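Local coordinates for protein tRNA-5-methyluridine(54) 2-sulfurtransferase (Pyrococcus horikoshii, PDB 3VRH) that catalyses the ATP-dependent 2-thiolation of 5-methyluridine 54 in the T loop of tRNA, a modification that stabilises tRNAs in thermophiles, at residues Arg32-Thr37 against Tyr197-Arg202; Tyr41-Lys46 against Gly180-Gln185; Met139-Tyr144 against Lys293-Phe298; Asp159-Leu164 against Asn248-Tyr253. One frame throughout, in Å; residues are numbered along the deposited sequence.

Contact 1: Arg32-Thr37 against Tyr197-Arg202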
# COMPACT_ATOMS: atom_id res chain seq x y z
N ARG A 32 -17.94 -22.78 9.73
CA ARG A 32 -16.83 -23.11 10.62
C ARG A 32 -15.77 -22.02 10.66
O ARG A 32 -15.32 -21.63 11.73
CB ARG A 32 -16.18 -24.42 10.20
CG ARG A 32 -17.02 -25.63 10.46
CD ARG A 32 -16.40 -26.87 9.83
NE ARG A 32 -17.15 -28.08 10.15
CZ ARG A 32 -16.99 -28.77 11.28
NH1 ARG A 32 -16.10 -28.38 12.18
NH2 ARG A 32 -17.72 -29.86 11.49
N LYS A 33 -15.37 -21.53 9.49
CA LYS A 33 -14.38 -20.46 9.42
C LYS A 33 -14.83 -19.23 10.22
O LYS A 33 -14.07 -18.64 10.98
CB LYS A 33 -14.10 -20.07 7.98
CG LYS A 33 -12.92 -19.11 7.82
CD LYS A 33 -12.30 -19.25 6.43
CE LYS A 33 -10.79 -19.52 6.49
NZ LYS A 33 -10.15 -19.75 5.13
N VAL A 34 -16.10 -18.85 10.06
CA VAL A 34 -16.60 -17.68 10.77
C VAL A 34 -16.58 -17.96 12.27
O VAL A 34 -16.19 -17.10 13.07
CB VAL A 34 -18.03 -17.30 10.30
CG1 VAL A 34 -18.60 -16.20 11.17
CG2 VAL A 34 -18.00 -16.85 8.83
N SER A 35 -17.00 -19.16 12.65
CA SER A 35 -16.94 -19.58 14.04
C SER A 35 -15.51 -19.53 14.59
O SER A 35 -15.26 -19.07 15.71
CB SER A 35 -17.51 -20.98 14.19
OG SER A 35 -17.49 -21.33 15.54
N ARG A 36 -14.56 -20.01 13.79
CA ARG A 36 -13.14 -19.94 14.15
C ARG A 36 -12.68 -18.51 14.37
O ARG A 36 -11.92 -18.23 15.29
CB ARG A 36 -12.29 -20.63 13.08
CG ARG A 36 -12.47 -22.15 13.08
CD ARG A 36 -12.01 -22.83 11.78
NE ARG A 36 -12.32 -24.26 11.81
CZ ARG A 36 -12.32 -25.06 10.74
NH1 ARG A 36 -12.02 -24.57 9.54
NH2 ARG A 36 -12.63 -26.35 10.87
N THR A 37 -13.17 -17.60 13.53
CA THR A 37 -12.82 -16.18 13.65
C THR A 37 -13.35 -15.56 14.93
O THR A 37 -12.62 -14.83 15.61
CB THR A 37 -13.35 -15.36 12.46
OG1 THR A 37 -12.80 -15.89 11.26
CG2 THR A 37 -12.95 -13.90 12.60
N TYR A 197 -14.28 -11.43 8.99
CA TYR A 197 -12.90 -10.97 8.81
C TYR A 197 -12.02 -11.86 7.95
O TYR A 197 -11.15 -11.36 7.23
CB TYR A 197 -12.21 -10.76 10.17
CG TYR A 197 -11.06 -9.78 10.14
CD1 TYR A 197 -11.29 -8.40 10.01
CD2 TYR A 197 -9.74 -10.21 10.25
CE1 TYR A 197 -10.24 -7.49 9.97
CE2 TYR A 197 -8.67 -9.31 10.23
CZ TYR A 197 -8.93 -7.94 10.09
OH TYR A 197 -7.86 -7.04 10.07
N GLU A 198 -12.22 -13.17 8.00
CA GLU A 198 -11.28 -14.09 7.36
C GLU A 198 -11.83 -14.81 6.14
O GLU A 198 -11.12 -15.63 5.52
CB GLU A 198 -10.72 -15.11 8.36
CG GLU A 198 -10.04 -14.46 9.56
CD GLU A 198 -9.36 -15.48 10.46
OE1 GLU A 198 -10.03 -16.00 11.38
OE2 GLU A 198 -8.16 -15.76 10.24
N VAL A 199 -13.08 -14.53 5.80
CA VAL A 199 -13.64 -15.08 4.57
C VAL A 199 -13.46 -14.05 3.45
O VAL A 199 -13.42 -12.84 3.70
CB VAL A 199 -15.13 -15.47 4.71
CG1 VAL A 199 -15.29 -16.65 5.64
CG2 VAL A 199 -15.97 -14.28 5.18
N THR A 200 -13.35 -14.52 2.21
CA THR A 200 -13.13 -13.64 1.08
C THR A 200 -14.46 -13.16 0.52
O THR A 200 -15.51 -13.74 0.82
CB THR A 200 -12.35 -14.35 -0.04
OG1 THR A 200 -13.16 -15.38 -0.60
CG2 THR A 200 -11.02 -14.95 0.49
N GLU A 201 -14.43 -12.11 -0.28
CA GLU A 201 -15.63 -11.57 -0.88
C GLU A 201 -16.25 -12.60 -1.81
O GLU A 201 -17.47 -12.75 -1.89
CB GLU A 201 -15.36 -10.26 -1.62
CG GLU A 201 -16.64 -9.65 -2.19
CD GLU A 201 -16.55 -8.17 -2.46
OE1 GLU A 201 -15.45 -7.59 -2.39
OE2 GLU A 201 -17.61 -7.58 -2.75
N ARG A 202 -15.39 -13.34 -2.50
CA ARG A 202 -15.81 -14.42 -3.38
C ARG A 202 -16.54 -15.53 -2.59
O ARG A 202 -17.56 -16.06 -3.05
CB ARG A 202 -14.56 -14.94 -4.05
CG ARG A 202 -14.70 -16.16 -4.88
CD ARG A 202 -13.30 -16.74 -5.10
NE ARG A 202 -13.41 -18.01 -5.79
CZ ARG A 202 -13.01 -19.18 -5.31
NH1 ARG A 202 -12.43 -19.24 -4.12
NH2 ARG A 202 -13.16 -20.28 -6.04
O HOH W 1 -11.14 -17.48 3.76
O HOH W 2 -14.30 -14.93 9.16
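K33 and T37, one helical turn apart, face E198 and V199 across the contact: the CA atoms of T37 and E198 lie 6.8 Å apart, those of K33 and V199 7.3 Å. Segment 32-37 is helical throughout, whereas 197-199 form an irregular approach to the helix that T200 N-caps, its OG1 bonded to E203 N. The polar centre is T37 OG1. T37 OG1 sits 2.8 Å from E198 OE1 and 3.0 Å from the carbonyl O of K33, two acceptors within reach of its one proton, whose course is undecided. A water donates to the same OG1 and accepts from E198 N. The T37 methyl, CG2, instead meets Y197 CB at 4.0 Å. K33 CG lies anti to the backbone N (chi1 -171°), and with chi2 extended K33 CD comes to 4.0 Å from V199 CG1, the two side chains running antiparallel. A bend at chi3 (-126°) then directs CE and NZ; NZ hydrogen-bonds Y29 OH and reaches the E198 carbonyl O through a second water. V34 CG2 also touches V199 CG1 at 4.2 Å. The contact thus fastens helix 23-40, which follows the zinc ligand C22 and includes H25, to the turn leading into helix 201-211. V199 also pairs through its backbone with L157, at the start of helix 157-169, and the Y197 side chain packs on helix 245-256.

Contact 2: Tyr41-Lys46 against Gly180-Gln185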
# COMPACT_ATOMS: atom_id res chain seq x y z
N TYR A 41 -10.54 -14.28 17.99
CA TYR A 41 -10.45 -12.88 18.37
C TYR A 41 -11.38 -12.53 19.52
O TYR A 41 -11.49 -11.36 19.89
CB TYR A 41 -10.68 -11.96 17.16
CG TYR A 41 -9.62 -12.14 16.10
CD1 TYR A 41 -8.33 -11.63 16.28
CD2 TYR A 41 -9.89 -12.82 14.93
CE1 TYR A 41 -7.35 -11.80 15.32
CE2 TYR A 41 -8.91 -12.99 13.95
CZ TYR A 41 -7.65 -12.49 14.16
OH TYR A 41 -6.67 -12.65 13.20
N LYS A 42 -12.03 -13.55 20.08
CA LYS A 42 -12.96 -13.37 21.20
C LYS A 42 -13.99 -12.27 20.90
O LYS A 42 -14.23 -11.37 21.73
CB LYS A 42 -12.19 -13.03 22.49
CG LYS A 42 -10.90 -13.80 22.68
CD LYS A 42 -11.16 -15.13 23.35
CE LYS A 42 -10.61 -15.13 24.78
NZ LYS A 42 -11.15 -16.26 25.61
N LEU A 43 -14.59 -12.34 19.72
CA LEU A 43 -15.46 -11.28 19.23
C LEU A 43 -16.77 -11.26 19.96
O LEU A 43 -17.27 -10.20 20.31
CB LEU A 43 -15.74 -11.47 17.73
CG LEU A 43 -14.50 -11.41 16.85
CD1 LEU A 43 -14.88 -11.64 15.39
CD2 LEU A 43 -13.80 -10.08 17.06
N LEU A 44 -17.31 -12.46 20.19
CA LEU A 44 -18.68 -12.63 20.66
C LEU A 44 -18.78 -13.82 21.62
O LEU A 44 -17.99 -14.77 21.54
CB LEU A 44 -19.62 -12.88 19.48
CG LEU A 44 -19.76 -11.76 18.45
CD1 LEU A 44 -20.56 -12.22 17.24
CD2 LEU A 44 -20.40 -10.52 19.11
N THR A 45 -19.76 -13.77 22.52
CA THR A 45 -20.14 -14.94 23.30
C THR A 45 -21.64 -15.18 23.12
O THR A 45 -22.40 -14.25 22.83
CB THR A 45 -19.81 -14.79 24.80
OG1 THR A 45 -20.55 -13.68 25.35
CG2 THR A 45 -18.34 -14.56 25.02
N LYS A 46 -22.06 -16.42 23.32
CA LYS A 46 -23.43 -16.80 23.02
C LYS A 46 -24.49 -16.14 23.90
O LYS A 46 -25.68 -16.22 23.63
CB LYS A 46 -23.56 -18.32 23.07
CG LYS A 46 -24.41 -18.89 21.96
CD LYS A 46 -23.59 -19.10 20.71
CE LYS A 46 -23.47 -20.58 20.42
NZ LYS A 46 -22.45 -20.83 19.39
N GLY A 180 -8.68 -3.87 12.03
CA GLY A 180 -8.76 -5.17 12.68
C GLY A 180 -10.20 -5.57 12.94
O GLY A 180 -11.11 -4.79 12.70
N PRO A 181 -10.40 -6.79 13.46
CA PRO A 181 -11.72 -7.41 13.56
C PRO A 181 -12.56 -6.93 14.74
O PRO A 181 -13.74 -7.31 14.83
CB PRO A 181 -11.40 -8.90 13.74
CG PRO A 181 -10.06 -8.91 14.43
CD PRO A 181 -9.32 -7.65 13.99
N ILE A 182 -11.99 -6.11 15.61
CA ILE A 182 -12.72 -5.71 16.82
C ILE A 182 -12.38 -4.31 17.34
O ILE A 182 -11.22 -3.91 17.40
CB ILE A 182 -12.55 -6.74 17.97
CG1 ILE A 182 -13.37 -6.31 19.21
CG2 ILE A 182 -11.06 -6.96 18.29
CD1 ILE A 182 -13.43 -7.35 20.29
N LEU A 183 -13.43 -3.56 17.67
CA LEU A 183 -13.29 -2.28 18.36
C LEU A 183 -14.01 -2.43 19.70
O LEU A 183 -15.24 -2.39 19.77
CB LEU A 183 -13.91 -1.16 17.52
CG LEU A 183 -13.36 -0.94 16.10
CD1 LEU A 183 -14.35 -0.17 15.24
CD2 LEU A 183 -12.01 -0.22 16.09
N PRO A 184 -13.23 -2.62 20.78
CA PRO A 184 -13.79 -2.94 22.10
C PRO A 184 -14.72 -1.87 22.59
O PRO A 184 -14.54 -0.71 22.23
CB PRO A 184 -12.55 -3.00 23.00
CG PRO A 184 -11.43 -3.30 22.07
CD PRO A 184 -11.76 -2.59 20.80
N GLN A 185 -15.72 -2.25 23.39
CA GLN A 185 -16.63 -1.28 23.97
C GLN A 185 -15.84 -0.21 24.71
O GLN A 185 -14.96 -0.54 25.50
CB GLN A 185 -17.58 -1.95 24.94
CG GLN A 185 -18.37 -0.97 25.80
CD GLN A 185 -18.69 -1.56 27.15
OE1 GLN A 185 -19.71 -2.24 27.33
NE2 GLN A 185 -17.81 -1.31 28.12
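A Schellman motif ends helix 23-40 here, and the residues around it, Y41 and L43, pack on P181 and I182 at the edge of the PP-loop domain's central sheet. Y41 and P181 meet in a CH-pi interaction: P181 CG stands 3.8 Å from the centroid of the Y41 ring and 16° off its normal, offset toward the rim near Y41 CG and CD1, with Y41 CG itself 3.7 Å from P181 CG. The proline and tyrosine side chains cross at about a right angle, and the single atom P181 CG lies over the tyrosine face. K42 is the C-prime residue of the motif; its positive phi (51°) turns the chain, and the capping bonds run from L43 N to I38 O and from K42 N to E39 O. Past this turn, L43 packs against strand 182-183, the antiparallel outer strand beside 191-193. There the L43 branch CD2 does the touching, 3.7 Å from I182 CB and 3.6 Å from the carbonyl O of P181. The L43 and I182 side chains lie alongside, pointing opposite ways, and both also pack on V193, while the L43 carbonyl O accepts a hydrogen bond from K191 NZ. P181 also touches Y197.

Contact 3: Met139-Tyr144 against Lys293-Phe298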
# COMPACT_ATOMS: atom_id res chain seq x y z
N MET A 139 -26.25 3.57 14.03
CA MET A 139 -26.01 2.18 14.41
C MET A 139 -25.61 2.13 15.87
O MET A 139 -26.11 1.32 16.64
CB MET A 139 -24.88 1.54 13.59
CG MET A 139 -25.23 1.17 12.16
SD MET A 139 -23.69 0.86 11.27
CE MET A 139 -22.99 -0.42 12.30
N ASN A 140 -24.68 3.01 16.24
CA ASN A 140 -24.17 3.00 17.59
C ASN A 140 -25.19 3.49 18.61
O ASN A 140 -25.35 2.86 19.64
CB ASN A 140 -22.86 3.78 17.71
CG ASN A 140 -22.30 3.75 19.12
OD1 ASN A 140 -21.80 2.73 19.58
ND2 ASN A 140 -22.40 4.86 19.80
N LYS A 141 -25.86 4.60 18.34
CA LYS A 141 -26.84 5.10 19.30
C LYS A 141 -28.06 4.18 19.45
O LYS A 141 -28.64 4.10 20.52
CB LYS A 141 -27.29 6.53 18.98
CG LYS A 141 -28.10 7.16 20.12
CD LYS A 141 -28.23 8.67 20.02
CE LYS A 141 -28.62 9.26 21.38
NZ LYS A 141 -29.70 8.45 22.03
N PHE A 142 -28.41 3.46 18.38
CA PHE A 142 -29.50 2.50 18.42
C PHE A 142 -29.10 1.31 19.26
O PHE A 142 -29.89 0.79 20.04
CB PHE A 142 -29.90 2.03 17.02
CG PHE A 142 -31.11 1.13 17.01
CD1 PHE A 142 -30.99 -0.23 17.25
CD2 PHE A 142 -32.38 1.67 16.80
CE1 PHE A 142 -32.10 -1.03 17.27
CE2 PHE A 142 -33.48 0.86 16.81
CZ PHE A 142 -33.34 -0.49 17.05
N ALA A 143 -27.87 0.85 19.07
CA ALA A 143 -27.36 -0.27 19.85
C ALA A 143 -27.31 0.13 21.32
O ALA A 143 -27.63 -0.67 22.20
CB ALA A 143 -25.95 -0.65 19.38
N TYR A 144 -26.92 1.37 21.56
CA TYR A 144 -26.71 1.85 22.92
C TYR A 144 -28.04 2.03 23.64
O TYR A 144 -28.25 1.46 24.71
CB TYR A 144 -25.91 3.16 22.89
CG TYR A 144 -25.92 3.92 24.20
CD1 TYR A 144 -25.28 3.41 25.32
CD2 TYR A 144 -26.57 5.15 24.30
CE1 TYR A 144 -25.30 4.10 26.53
CE2 TYR A 144 -26.59 5.85 25.50
CZ TYR A 144 -25.95 5.32 26.61
OH TYR A 144 -25.97 6.02 27.80
N LYS A 293 -30.63 20.19 17.91
CA LYS A 293 -30.66 20.82 19.23
C LYS A 293 -31.15 19.81 20.26
O LYS A 293 -31.08 20.06 21.47
CB LYS A 293 -31.57 22.06 19.21
CG LYS A 293 -31.21 23.10 18.14
CD LYS A 293 -29.91 23.84 18.45
CE LYS A 293 -29.71 25.01 17.49
NZ LYS A 293 -28.75 26.05 18.00
N LYS A 294 -31.64 18.67 19.78
CA LYS A 294 -32.22 17.67 20.68
C LYS A 294 -31.75 16.25 20.39
O LYS A 294 -31.40 15.92 19.26
CB LYS A 294 -33.75 17.76 20.66
CG LYS A 294 -34.28 19.03 21.33
CD LYS A 294 -35.76 19.23 21.11
CE LYS A 294 -36.19 20.61 21.61
NZ LYS A 294 -37.60 20.95 21.25
N GLU A 295 -31.74 15.42 21.43
CA GLU A 295 -31.27 14.05 21.33
C GLU A 295 -32.29 13.20 20.59
O GLU A 295 -33.48 13.47 20.66
CB GLU A 295 -31.02 13.48 22.73
CG GLU A 295 -30.41 12.09 22.71
CD GLU A 295 -30.21 11.49 24.08
OE1 GLU A 295 -30.27 10.25 24.20
OE2 GLU A 295 -29.97 12.26 25.04
N ILE A 296 -31.83 12.18 19.87
CA ILE A 296 -32.75 11.23 19.27
C ILE A 296 -32.81 9.98 20.12
O ILE A 296 -31.77 9.39 20.46
CB ILE A 296 -32.36 10.86 17.84
CG1 ILE A 296 -32.28 12.12 16.97
CG2 ILE A 296 -33.37 9.89 17.26
CD1 ILE A 296 -31.58 11.90 15.67
N ASN A 297 -34.02 9.59 20.47
CA ASN A 297 -34.23 8.41 21.31
C ASN A 297 -34.53 7.22 20.43
O ASN A 297 -35.60 7.16 19.84
CB ASN A 297 -35.39 8.67 22.27
CG ASN A 297 -35.45 7.66 23.39
OD1 ASN A 297 -34.77 6.63 23.36
ND2 ASN A 297 -36.27 7.95 24.40
N PHE A 298 -33.60 6.27 20.34
CA PHE A 298 -33.79 5.10 19.47
C PHE A 298 -34.37 3.89 20.18
O PHE A 298 -34.52 2.82 19.58
CB PHE A 298 -32.50 4.72 18.75
CG PHE A 298 -32.11 5.69 17.67
CD1 PHE A 298 -32.80 5.71 16.47
CD2 PHE A 298 -31.06 6.56 17.86
CE1 PHE A 298 -32.45 6.59 15.49
CE2 PHE A 298 -30.70 7.44 16.87
CZ PHE A 298 -31.39 7.46 15.69
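K141 leaves its helix with CG anti to the backbone nitrogen and stays stretched until a final bend at chi4 (-44°), which turns NZ onto the chain at E295 and I296. F298 has CG anti to its carbonyl carbon, which sets its ring beside the aliphatic part of that lysine. The ammonium group has two partners across the contact. K141 NZ forms a salt bridge of 2.9 Å to E295 OE1, approaching from the anti side of the carboxylate and 22° out of its plane. K141 NZ also donates to the carbonyl O of I296 at 2.8 Å, with a C=O...N angle of 161°, so the carbonyl points almost straight at the nitrogen. D145 forms a further salt bridge with NZ, and three acceptors therefore hold this buried charge; the two carboxylates would be expected to stabilise its protonated state. D145 also takes the backbone N-H of F298, so it holds both the K141 ammonium and the F298 backbone. Along the lysine stem, K141 CG lies in the plane of the F298 ring at its edge, 3.8 Å from F298 CD2, the two side chains crossing at about a right angle. I296 CG2 covers one face of that ring. F142 closes the contact, its CD2 3.6 Å from F298 CB and its CE2 3.5 Å from the F298 carbonyl O. Through E295, whose other oxygen pairs with R276, the C-terminal zinc-binding region is joined to helix 127-145. M139 and A143, pointing away, pack on strands 49-53 and 150-152; F142 also reaches L51 and L77 of strand 73-80.

Contact 4: Asp159-Leu164 against Asn248-Tyr253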
# COMPACT_ATOMS: atom_id res chain seq x y z
N ASP A 159 -12.63 -6.43 1.97
CA ASP A 159 -12.90 -5.09 2.51
C ASP A 159 -11.75 -4.56 3.35
O ASP A 159 -11.31 -3.43 3.13
CB ASP A 159 -14.20 -5.08 3.32
CG ASP A 159 -15.38 -5.50 2.49
OD1 ASP A 159 -15.47 -5.02 1.35
OD2 ASP A 159 -16.19 -6.35 2.94
N GLU A 160 -11.29 -5.35 4.31
CA GLU A 160 -10.17 -4.93 5.16
C GLU A 160 -8.93 -4.59 4.30
O GLU A 160 -8.29 -3.57 4.50
CB GLU A 160 -9.82 -6.00 6.20
CG GLU A 160 -8.68 -5.60 7.18
CD GLU A 160 -9.13 -4.64 8.29
OE1 GLU A 160 -10.14 -3.93 8.10
OE2 GLU A 160 -8.48 -4.61 9.37
N ALA A 161 -8.63 -5.46 3.33
CA ALA A 161 -7.46 -5.29 2.48
C ALA A 161 -7.52 -3.99 1.67
O ALA A 161 -6.56 -3.20 1.66
CB ALA A 161 -7.28 -6.50 1.55
N SER A 162 -8.65 -3.76 1.01
CA SER A 162 -8.87 -2.56 0.22
C SER A 162 -8.91 -1.27 1.05
O SER A 162 -8.38 -0.25 0.64
CB SER A 162 -10.15 -2.69 -0.61
OG SER A 162 -11.28 -2.65 0.23
N PHE A 163 -9.56 -1.34 2.21
CA PHE A 163 -9.56 -0.24 3.17
C PHE A 163 -8.14 0.05 3.60
O PHE A 163 -7.73 1.21 3.63
CB PHE A 163 -10.50 -0.56 4.36
CG PHE A 163 -10.06 0.04 5.70
CD1 PHE A 163 -10.66 1.20 6.19
CD2 PHE A 163 -9.10 -0.59 6.49
CE1 PHE A 163 -10.27 1.74 7.43
CE2 PHE A 163 -8.69 -0.06 7.71
CZ PHE A 163 -9.28 1.11 8.19
N LEU A 164 -7.38 -1.00 3.92
CA LEU A 164 -5.97 -0.84 4.27
C LEU A 164 -5.15 -0.18 3.15
O LEU A 164 -4.42 0.75 3.40
CB LEU A 164 -5.31 -2.16 4.65
CG LEU A 164 -5.59 -2.69 6.06
CD1 LEU A 164 -4.93 -4.05 6.27
CD2 LEU A 164 -5.11 -1.69 7.10
N ASN A 248 -1.67 -12.19 3.42
CA ASN A 248 -0.35 -11.81 3.91
C ASN A 248 -0.30 -10.34 4.32
O ASN A 248 0.23 -9.99 5.37
CB ASN A 248 0.71 -12.16 2.85
CG ASN A 248 2.12 -11.85 3.30
OD1 ASN A 248 2.58 -12.34 4.33
ND2 ASN A 248 2.82 -11.05 2.52
N PHE A 249 -0.88 -9.49 3.47
CA PHE A 249 -1.01 -8.06 3.75
C PHE A 249 -1.73 -7.78 5.07
O PHE A 249 -1.25 -6.98 5.89
CB PHE A 249 -1.76 -7.40 2.59
CG PHE A 249 -1.83 -5.90 2.67
CD1 PHE A 249 -0.73 -5.16 3.11
CD2 PHE A 249 -2.98 -5.23 2.25
CE1 PHE A 249 -0.79 -3.78 3.14
CE2 PHE A 249 -3.04 -3.83 2.29
CZ PHE A 249 -1.94 -3.11 2.73
N VAL A 250 -2.87 -8.43 5.28
CA VAL A 250 -3.67 -8.15 6.48
C VAL A 250 -2.98 -8.69 7.72
O VAL A 250 -2.97 -8.05 8.76
CB VAL A 250 -5.10 -8.73 6.36
CG1 VAL A 250 -5.81 -8.69 7.71
CG2 VAL A 250 -5.90 -7.98 5.30
N ARG A 251 -2.40 -9.88 7.60
CA ARG A 251 -1.66 -10.50 8.70
C ARG A 251 -0.51 -9.58 9.11
O ARG A 251 -0.34 -9.28 10.30
CB ARG A 251 -1.14 -11.87 8.27
CG ARG A 251 -0.19 -12.57 9.25
CD ARG A 251 0.40 -13.86 8.62
NE ARG A 251 1.35 -14.53 9.49
CZ ARG A 251 2.19 -15.50 9.11
NH1 ARG A 251 3.02 -16.04 10.00
NH2 ARG A 251 2.21 -15.93 7.85
N GLY A 252 0.24 -9.11 8.13
CA GLY A 252 1.33 -8.20 8.44
C GLY A 252 0.79 -6.97 9.13
O GLY A 252 1.38 -6.48 10.09
N TYR A 253 -0.34 -6.47 8.66
CA TYR A 253 -0.93 -5.26 9.24
C TYR A 253 -1.29 -5.41 10.72
O TYR A 253 -1.08 -4.48 11.52
CB TYR A 253 -2.19 -4.84 8.47
CG TYR A 253 -3.02 -3.83 9.24
CD1 TYR A 253 -2.56 -2.53 9.41
CD2 TYR A 253 -4.23 -4.18 9.81
CE1 TYR A 253 -3.29 -1.61 10.12
CE2 TYR A 253 -4.97 -3.27 10.50
CZ TYR A 253 -4.50 -1.98 10.66
OH TYR A 253 -5.25 -1.07 11.37
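Apolar packing dominates where L164 of helix 159-164 meets F249, V250 and Y253 of helix 248-253. The segment axes pass 9.7 Å apart at a crossing angle of 70°, with A161 and V250 nearest by CA (6.2 Å). V250 CG2 fits among E160, A161 and L164, 4.3 Å from A161 CB and 4.2 Å from L164 CD1. Beside it, F249 turns its CE2 toward L164 CB at 3.7 Å.

A CH-pi interaction joins L164 and Y253. L164 CD2 stands over the middle of the Y253 ring, 3.4 Å from the centroid and only 6° off the normal. The leucine has CG anti to its carbonyl carbon, and both methyls reach the tyrosine: CD2 over the ring, L164 CD1 near its root, 3.5 Å from Y253 CG.

Polar atoms approach the rings without hydrogen-bonding across the pair. The carbonyl O of A161 lies at the edge of the F249 ring, in its plane, 3.6 Å from F249 CE2. E160 bends at chi2, which turns its carboxylate past the Y253 ring, the planes 76° apart. E160 OE2 is claimed by Y197 OH and G180 N, so this buried oxygen has two partners from beyond the helices; Y253 OH donates to L176 O.

D159, at the start of the segment, lines the bicine pocket and bridges to K232 of helix 228-241; helix 228-241 also packs on A161 and S162. F249 also meets W171 of the second subunit, their ring planes nearly parallel, and helix 157-169 of that subunit reaches it through I168.

Overall arrangement
Along the chain the first segments come in the order of contacts 1, 2, 3 and 4, and the partners follow as 180-185, 197-202, 248-253 and 293-298. Contacts 1, 2 and 4 touch one another and form one cluster, with centres 14 to 18 Å apart, joined through E160 of contact 4. Contact 3 stands apart, its centre about 22 Å from that of contact 2, 31 Å from contact 1 and 32 Å from contact 4, and it lies on the opposite side of the chain's centre from contacts 1 and 4. Thus the cluster joins helix 23-40, the sheet edge and the dimer-facing helices, while contact 3 links the C-terminal zinc region to helix 127-145.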